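Local coordinates for enoyl-[acyl-carrier-protein] reductase [FMN] (PDB 5GVH), which probably catalyses the NADH-dependent reduction of enoyl-[acyl-carrier-protein] in fatty acid synthesis, using bound flavin mononucleotide, at residues A231-T236 with S274-Q279; G193-A198 with G282-I287. All coordinates share one frame; numbering follows the deposited sequence.

In the fold
Both contacts are largely buried, and both touch the FMN and the second subunit. Contact 1 joins strand 231-234, the middle strand of a small antiparallel sheet, to the extended chain 274-279 beside the flavin ring. It is held mainly by backbone bonds and apolar side chains. Contact 2 joins the short helix 194-197, which follows strand 190-192 of the parallel sheet, to residues 282-287. An arginine bond to a backbone carbonyl and an isoleucine carry it, with the FMN phosphate on one side and a sodium ion close by. Its edge at Glu286 is exposed to solvent. The two meet where Thr194 OG1 probably hydrogen-bonds Gly278 N.

Contact 1 of 2, residues A231-T236 with S274-Q279; sequences ARVLRT and SFMVGQ. With FMN (flavin mononucleotide), chain C.
Two backbone hydrogen bonds tie the segments together around a single bridge between Val233 and Met276. Val277 N donates to Arg232 O at 3.2 Å, and Leu234 N donates to Phe275 O at 2.7 Å. Both carbonyls also receive a CA-H...O contact, from Met276 CA and Val233 CA respectively. Water 1 adds a link, donating to Leu234 O and accepting from Phe275 N. Phe275 is the centre of an inverse gamma turn, and its ring meets that of Tyr208.

Apolar contacts line both sides of the bridge. Val233 CG1 packs on Met276 CG at 3.9 Å. Leu234 CB lies against Phe275 CB at 3.7 Å, and Val277 CG2 also reaches Leu234 CB. The Met276 chain runs on extended beyond CG, which brings CE to Ala231 CB at 4.1 Å.

Strand 231-234 belongs to a small antiparallel sheet, between strands 145-146 and 220-223. Segment 274-279 runs nearly at right angles to the strand, 84° end to end, so they share only one bridge. It passes the flavin of this FMN enzyme. Met276 CB touches the ring methyl C7M of FMN at 3.5 Å, and Met276 O comes near the other methyl, C8M.

Arg232 and Gln279 meet beyond Val277. The aliphatic part of Arg232 passes the Val277 carbonyl, CG to O 3.2 Å. With chi3 at -56° the Arg232 chain bends, and Gln279 NE2 sits over one guanidinium face, towards its rim. The guanidinium and amide planes are 58° apart. Arg232 bonds Met141 O and Thr220 OG1, while the Gln279 amide bonds Glu149 O and Thr151 N of the second subunit.

Contact 2 of 2, residues G193-A198 with G282-I287; sequences GTRFVA and GLIDEI. With NA (sodium ion), chain B; FMN (flavin mononucleotide), chain C.
This is a mixed polar and apolar contact between the short helix 194-197, just after strand 190-192, and the loop that leads to helix 290-310. Its polar link is Arg195 NH2 to Glu286 O, 3.0 Å long. The bond is fairly straight, at 160°. The acceptor lies at the guanidinium edge, in its plane. The same NH2 also donates to Ala198 O, so two backbone carbonyls hold this end of the group. Bends at chi2 and chi3 carry the Arg195 chain across one side of Ile284, whose CG2 sits over one guanidinium face, towards its rim, 3.5 Å from NH2.

Ile284 is the main apolar residue. Its CG2 also meets Ala198 CB at 3.7 Å, and its CD1 reaches Thr194 CG2 at 3.9 Å. Ile287 CD1 packs more loosely on Ala198 CB. Ile284 O binds the sodium ion at 2.6 Å, with water 3 and the carbonyls of Ile212, Val213, Ala215 and Ala281.

At the start of the helix, Gly193 N donates to FMN O2P, while Thr194 N and OG1 both donate to O3P. A phosphate held at the N-terminus of a short helix after the eighth strand is typical of FMN-binding TIM barrels.

Contact 1 of 2, residues A231-T236 with S274-Q279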
loop_
_atom_site.group_PDB
_atom_site.type_symbol
_atom_site.label_atom_id
_atom_site.label_comp_id
_atom_site.label_asym_id
_atom_site.label_seq_id
_atom_site.Cartn_x
_atom_site.Cartn_y
_atom_site.Cartn_z
ATOM N N ALA A 231 -0.765 9.391 -12.921
ATOM C CA ALA A 231 -1.817 8.404 -13.132
ATOM C C ALA A 231 -1.191 7.036 -13.348
ATOM O O ALA A 231 -0.110 6.929 -13.938
ATOM C CB ALA A 231 -2.695 8.761 -14.334
ATOM N N ARG A 232 -1.875 5.992 -12.880
ATOM C CA ARG A 232 -1.371 4.625 -12.965
ATOM C C ARG A 232 -2.058 3.909 -14.123
ATOM O O ARG A 232 -3.294 3.798 -14.152
ATOM C CB ARG A 232 -1.594 3.863 -11.657
ATOM C CG ARG A 232 -1.029 2.447 -11.674
ATOM C CD ARG A 232 -1.152 1.717 -10.321
ATOM N NE ARG A 232 -0.535 2.459 -9.225
ATOM C CZ ARG A 232 0.782 2.547 -9.042
ATOM N NH1 ARG A 232 1.620 1.958 -9.892
ATOM N NH2 ARG A 232 1.264 3.246 -8.023
ATOM N N VAL A 233 -1.259 3.425 -15.073
ATOM C CA VAL A 233 -1.784 2.777 -16.264
ATOM C C VAL A 233 -1.087 1.437 -16.448
ATOM O O VAL A 233 -0.113 1.108 -15.767
ATOM C CB VAL A 233 -1.625 3.648 -17.529
ATOM C CG1 VAL A 233 -2.339 4.991 -17.350
ATOM C CG2 VAL A 233 -0.156 3.845 -17.853
ATOM N N LEU A 234 -1.620 0.655 -17.380
ATOM C CA LEU A 234 -1.028 -0.634 -17.688
ATOM C C LEU A 234 0.340 -0.433 -18.324
ATOM O O LEU A 234 0.529 0.444 -19.174
ATOM C CB LEU A 234 -1.936 -1.421 -18.621
ATOM C CG LEU A 234 -1.574 -2.890 -18.762
ATOM C CD1 LEU A 234 -1.981 -3.640 -17.505
ATOM C CD2 LEU A 234 -2.246 -3.468 -19.996
ATOM N N ARG A 235 1.302 -1.235 -17.880
ATOM C CA ARG A 235 2.672 -1.147 -18.360
ATOM C C ARG A 235 2.718 -1.492 -19.839
ATOM O O ARG A 235 2.578 -2.658 -20.224
ATOM C CB ARG A 235 3.589 -2.077 -17.559
ATOM C CG ARG A 235 5.051 -1.841 -17.806
ATOM C CD ARG A 235 5.894 -2.811 -17.010
ATOM N NE ARG A 235 6.995 -2.113 -16.363
ATOM C CZ ARG A 235 7.038 -1.827 -15.067
ATOM N NH1 ARG A 235 6.045 -2.205 -14.271
ATOM N NH2 ARG A 235 8.080 -1.176 -14.571
ATOM N N THR A 236 2.912 -0.486 -20.675
ATOM C CA THR A 236 2.799 -0.682 -22.106
ATOM C C THR A 236 3.861 0.178 -22.779
ATOM O O THR A 236 4.320 1.163 -22.192
ATOM C CB THR A 236 1.383 -0.321 -22.598
ATOM O OG1 THR A 236 0.980 -1.226 -23.632
ATOM C CG2 THR A 236 1.310 1.107 -23.110
ATOM N N SER A 274 -4.464 4.901 -22.876
ATOM C CA SER A 274 -4.112 4.919 -21.456
ATOM C C SER A 274 -5.011 3.923 -20.741
ATOM O O SER A 274 -6.172 4.217 -20.440
ATOM C CB SER A 274 -4.265 6.313 -20.862
ATOM O OG SER A 274 -3.297 7.189 -21.393
ATOM N N PHE A 275 -4.472 2.738 -20.471
ATOM C CA PHE A 275 -5.220 1.691 -19.785
ATOM C C PHE A 275 -5.032 1.896 -18.289
ATOM O O PHE A 275 -4.188 1.272 -17.635
ATOM C CB PHE A 275 -4.771 0.320 -20.272
ATOM C CG PHE A 275 -5.227 0.034 -21.665
ATOM C CD1 PHE A 275 -4.636 0.670 -22.734
ATOM C CD2 PHE A 275 -6.273 -0.835 -21.900
ATOM C CE1 PHE A 275 -5.066 0.430 -24.011
ATOM C CE2 PHE A 275 -6.725 -1.071 -23.176
ATOM C CZ PHE A 275 -6.125 -0.454 -24.232
ATOM N N MET A 276 -5.810 2.839 -17.756
ATOM C CA MET A 276 -5.787 3.103 -16.326
ATOM C C MET A 276 -6.232 1.858 -15.577
ATOM O O MET A 276 -7.328 1.341 -15.812
ATOM C CB MET A 276 -6.672 4.297 -15.976
ATOM C CG MET A 276 -6.092 5.649 -16.402
ATOM S SD MET A 276 -7.180 7.000 -15.923
ATOM C CE MET A 276 -6.199 8.407 -16.435
ATOM N N VAL A 277 -5.340 1.354 -14.718
ATOM C CA VAL A 277 -5.569 0.173 -13.894
ATOM C C VAL A 277 -4.762 0.325 -12.614
ATOM O O VAL A 277 -3.701 0.957 -12.590
ATOM C CB VAL A 277 -5.165 -1.152 -14.591
ATOM C CG1 VAL A 277 -6.165 -1.551 -15.664
ATOM C CG2 VAL A 277 -3.768 -1.029 -15.172
ATOM N N GLY A 278 -5.275 -0.256 -11.542
ATOM C CA GLY A 278 -4.521 -0.350 -10.313
ATOM C C GLY A 278 -3.693 -1.615 -10.263
ATOM O O GLY A 278 -3.858 -2.518 -11.085
ATOM N N GLN A 279 -2.781 -1.657 -9.283
ATOM C CA GLN A 279 -2.021 -2.873 -9.014
ATOM C C GLN A 279 -2.927 -4.053 -8.689
ATOM O O GLN A 279 -2.497 -5.205 -8.829
ATOM C CB GLN A 279 -1.041 -2.637 -7.866
ATOM C CG GLN A 279 -0.067 -1.521 -8.146
ATOM C CD GLN A 279 1.075 -1.466 -7.155
ATOM O OE1 GLN A 279 0.961 -1.955 -6.034
ATOM N NE2 GLN A 279 2.197 -0.890 -7.576
HETATM N N1 FMN C . -11.434 8.342 -10.060
HETATM C C2 FMN C . -12.006 9.605 -10.109
HETATM O O2 FMN C . -12.177 10.287 -9.097
HETATM N N3 FMN C . -12.392 10.124 -11.315
HETATM C C4 FMN C . -12.227 9.407 -12.475
HETATM O O4 FMN C . -12.581 9.911 -13.541
HETATM C C4A FMN C . -11.656 8.140 -12.432
HETATM N N5 FMN C . -11.488 7.420 -13.597
HETATM C C5A FMN C . -10.943 6.152 -13.553
HETATM C C6 FMN C . -10.798 5.436 -14.737
HETATM C C7 FMN C . -10.253 4.164 -14.721
HETATM C C7M FMN C . -10.101 3.415 -16.014
HETATM C C8 FMN C . -9.846 3.597 -13.509
HETATM C C8M FMN C . -9.242 2.220 -13.485
HETATM C C9 FMN C . -9.991 4.313 -12.321
HETATM C C9A FMN C . -10.543 5.598 -12.335
HETATM N N10 FMN C . -10.706 6.327 -11.160
HETATM C C10 FMN C . -11.256 7.600 -11.211
HETATM C "C1'" FMN C . -10.288 5.738 -9.840
HETATM C "C2'" FMN C . -11.415 4.864 -9.296
HETATM O "O2'" FMN C . -12.517 5.676 -8.967
HETATM C "C3'" FMN C . -11.013 4.111 -8.034
HETATM O "O3'" FMN C . -10.880 5.043 -6.984
HETATM C "C4'" FMN C . -9.743 3.290 -8.230
HETATM O "O4'" FMN C . -9.913 2.495 -9.377
HETATM C "C5'" FMN C . -9.500 2.339 -7.064
HETATM O "O5'" FMN C . -8.383 1.512 -7.342
HETATM P P FMN C . -8.505 -0.011 -7.887
HETATM O O1P FMN C . -7.299 -0.786 -7.382
HETATM O O2P FMN C . -9.777 -0.679 -7.427
HETATM O O3P FMN C . -8.427 0.014 -9.396
HETATM O O HOH W 1 -1.539 2.200 -20.647
#

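Contact 2 of 2, residues G193-A198 with G282-I287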
loop_
_atom_site.group_PDB
_atom_site.type_symbol
_atom_site.label_atom_id
_atom_site.label_comp_id
_atom_site.label_asym_id
_atom_site.label_seq_id
_atom_site.Cartn_x
_atom_site.Cartn_y
_atom_site.Cartn_z
ATOM N N GLY A 193 -12.424 -0.120 -8.559
ATOM C CA GLY A 193 -12.553 0.286 -9.941
ATOM C C GLY A 193 -12.165 -0.830 -10.882
ATOM O O GLY A 193 -13.008 -1.321 -11.641
ATOM N N THR A 194 -10.891 -1.251 -10.822
ATOM C CA THR A 194 -10.381 -2.279 -11.729
ATOM C C THR A 194 -11.167 -3.580 -11.604
ATOM O O THR A 194 -11.446 -4.234 -12.611
ATOM C CB THR A 194 -8.883 -2.532 -11.476
ATOM O OG1 THR A 194 -8.149 -1.298 -11.546
ATOM C CG2 THR A 194 -8.296 -3.506 -12.516
ATOM N N ARG A 195 -11.527 -3.978 -10.379
ATOM C CA ARG A 195 -12.334 -5.187 -10.203
ATOM C C ARG A 195 -13.691 -5.089 -10.915
ATOM O O ARG A 195 -14.214 -6.101 -11.395
ATOM C CB ARG A 195 -12.524 -5.468 -8.710
ATOM C CG ARG A 195 -13.530 -6.559 -8.353
ATOM C CD ARG A 195 -13.052 -7.960 -8.710
ATOM N NE ARG A 195 -13.170 -8.246 -10.136
ATOM C CZ ARG A 195 -12.996 -9.448 -10.676
ATOM N NH1 ARG A 195 -12.702 -10.487 -9.902
ATOM N NH2 ARG A 195 -13.121 -9.612 -11.986
ATOM N N PHE A 196 -14.273 -3.894 -11.007
ATOM C CA PHE A 196 -15.574 -3.748 -11.663
ATOM C C PHE A 196 -15.471 -3.493 -13.162
ATOM O O PHE A 196 -16.469 -3.650 -13.868
ATOM C CB PHE A 196 -16.385 -2.623 -11.010
ATOM C CG PHE A 196 -17.105 -3.037 -9.732
ATOM C CD1 PHE A 196 -17.124 -2.192 -8.622
ATOM C CD2 PHE A 196 -17.782 -4.248 -9.653
ATOM C CE1 PHE A 196 -17.796 -2.549 -7.456
ATOM C CE2 PHE A 196 -18.446 -4.615 -8.483
ATOM C CZ PHE A 196 -18.449 -3.763 -7.381
ATOM N N VAL A 197 -14.306 -3.089 -13.665
ATOM C CA VAL A 197 -14.101 -3.088 -15.110
ATOM C C VAL A 197 -14.050 -4.522 -15.630
ATOM O O VAL A 197 -14.513 -4.817 -16.740
ATOM C CB VAL A 197 -12.819 -2.307 -15.469
ATOM C CG1 VAL A 197 -12.563 -2.318 -16.984
ATOM C CG2 VAL A 197 -12.885 -0.874 -14.934
ATOM N N ALA A 198 -13.494 -5.438 -14.829
ATOM C CA ALA A 198 -13.338 -6.844 -15.210
ATOM C C ALA A 198 -14.609 -7.638 -14.887
ATOM O O ALA A 198 -14.588 -8.681 -14.231
ATOM C CB ALA A 198 -12.117 -7.443 -14.522
ATOM N N GLY A 282 -3.386 -7.571 -10.904
ATOM C CA GLY A 282 -2.759 -8.858 -10.646
ATOM C C GLY A 282 -3.470 -9.715 -9.623
ATOM O O GLY A 282 -3.045 -10.848 -9.391
ATOM N N LEU A 283 -4.517 -9.203 -8.989
ATOM C CA LEU A 283 -5.389 -10.012 -8.153
ATOM C C LEU A 283 -6.624 -10.498 -8.898
ATOM O O LEU A 283 -7.423 -11.241 -8.324
ATOM C CB LEU A 283 -5.814 -9.224 -6.909
ATOM C CG LEU A 283 -4.738 -8.391 -6.206
ATOM C CD1 LEU A 283 -5.378 -7.555 -5.111
ATOM C CD2 LEU A 283 -3.592 -9.259 -5.627
ATOM N N ILE A 284 -6.792 -10.110 -10.159
ATOM C CA ILE A 284 -7.983 -10.418 -10.940
ATOM C C ILE A 284 -7.601 -11.422 -12.023
ATOM O O ILE A 284 -6.671 -11.186 -12.807
ATOM C CB ILE A 284 -8.599 -9.141 -11.533
ATOM C CG1 ILE A 284 -9.226 -8.304 -10.410
ATOM C CG2 ILE A 284 -9.632 -9.476 -12.594
ATOM C CD1 ILE A 284 -9.206 -6.821 -10.669
ATOM N N ASP A 285 -8.327 -12.545 -12.065
ATOM C CA ASP A 285 -7.992 -13.666 -12.925
ATOM C C ASP A 285 -9.097 -14.076 -13.882
ATOM O O ASP A 285 -8.819 -14.817 -14.831
ATOM C CB ASP A 285 -7.605 -14.883 -12.076
ATOM C CG ASP A 285 -6.283 -14.695 -11.383
ATOM O OD1 ASP A 285 -5.320 -14.315 -12.080
ATOM O OD2 ASP A 285 -6.204 -14.905 -10.153
ATOM N N GLU A 286 -10.331 -13.626 -13.673
ATOM C CA GLU A 286 -11.418 -13.976 -14.574
ATOM C C GLU A 286 -12.419 -12.833 -14.608
ATOM O O GLU A 286 -12.435 -11.964 -13.728
ATOM C CB GLU A 286 -12.094 -15.281 -14.142
ATOM C CG GLU A 286 -12.930 -15.153 -12.869
ATOM C CD GLU A 286 -12.296 -15.797 -11.639
ATOM O OE1 GLU A 286 -13.008 -15.915 -10.615
ATOM O OE2 GLU A 286 -11.099 -16.173 -11.691
ATOM N N ILE A 287 -13.250 -12.839 -15.652
ATOM C CA ILE A 287 -14.365 -11.910 -15.783
ATOM C C ILE A 287 -15.580 -12.539 -15.120
ATOM O O ILE A 287 -15.965 -13.664 -15.456
ATOM C CB ILE A 287 -14.647 -11.596 -17.261
ATOM C CG1 ILE A 287 -13.341 -11.355 -18.008
ATOM C CG2 ILE A 287 -15.542 -10.381 -17.391
ATOM C CD1 ILE A 287 -12.633 -10.101 -17.573
HETATM NA NA NA B . -4.530 -10.024 -13.781
HETATM N N1 FMN C . -11.434 8.342 -10.060
HETATM C C2 FMN C . -12.006 9.605 -10.109
HETATM O O2 FMN C . -12.177 10.287 -9.097
HETATM N N3 FMN C . -12.392 10.124 -11.315
HETATM C C4 FMN C . -12.227 9.407 -12.475
HETATM O O4 FMN C . -12.581 9.911 -13.541
HETATM C C4A FMN C . -11.656 8.140 -12.432
HETATM N N5 FMN C . -11.488 7.420 -13.597
HETATM C C5A FMN C . -10.943 6.152 -13.553
HETATM C C6 FMN C . -10.798 5.436 -14.737
HETATM C C7 FMN C . -10.253 4.164 -14.721
HETATM C C7M FMN C . -10.101 3.415 -16.014
HETATM C C8 FMN C . -9.846 3.597 -13.509
HETATM C C8M FMN C . -9.242 2.220 -13.485
HETATM C C9 FMN C . -9.991 4.313 -12.321
HETATM C C9A FMN C . -10.543 5.598 -12.335
HETATM N N10 FMN C . -10.706 6.327 -11.160
HETATM C C10 FMN C . -11.256 7.600 -11.211
HETATM C "C1'" FMN C . -10.288 5.738 -9.840
HETATM C "C2'" FMN C . -11.415 4.864 -9.296
HETATM O "O2'" FMN C . -12.517 5.676 -8.967
HETATM C "C3'" FMN C . -11.013 4.111 -8.034
HETATM O "O3'" FMN C . -10.880 5.043 -6.984
HETATM C "C4'" FMN C . -9.743 3.290 -8.230
HETATM O "O4'" FMN C . -9.913 2.495 -9.377
HETATM C "C5'" FMN C . -9.500 2.339 -7.064
HETATM O "O5'" FMN C . -8.383 1.512 -7.342
HETATM P P FMN C . -8.505 -0.011 -7.887
HETATM O O1P FMN C . -7.299 -0.786 -7.382
HETATM O O2P FMN C . -9.777 -0.679 -7.427
HETATM O O3P FMN C . -8.427 0.014 -9.396
HETATM O O HOH W 2 -10.728 -13.243 -10.463
HETATM O O HOH W 3 -4.049 -11.897 -12.125
#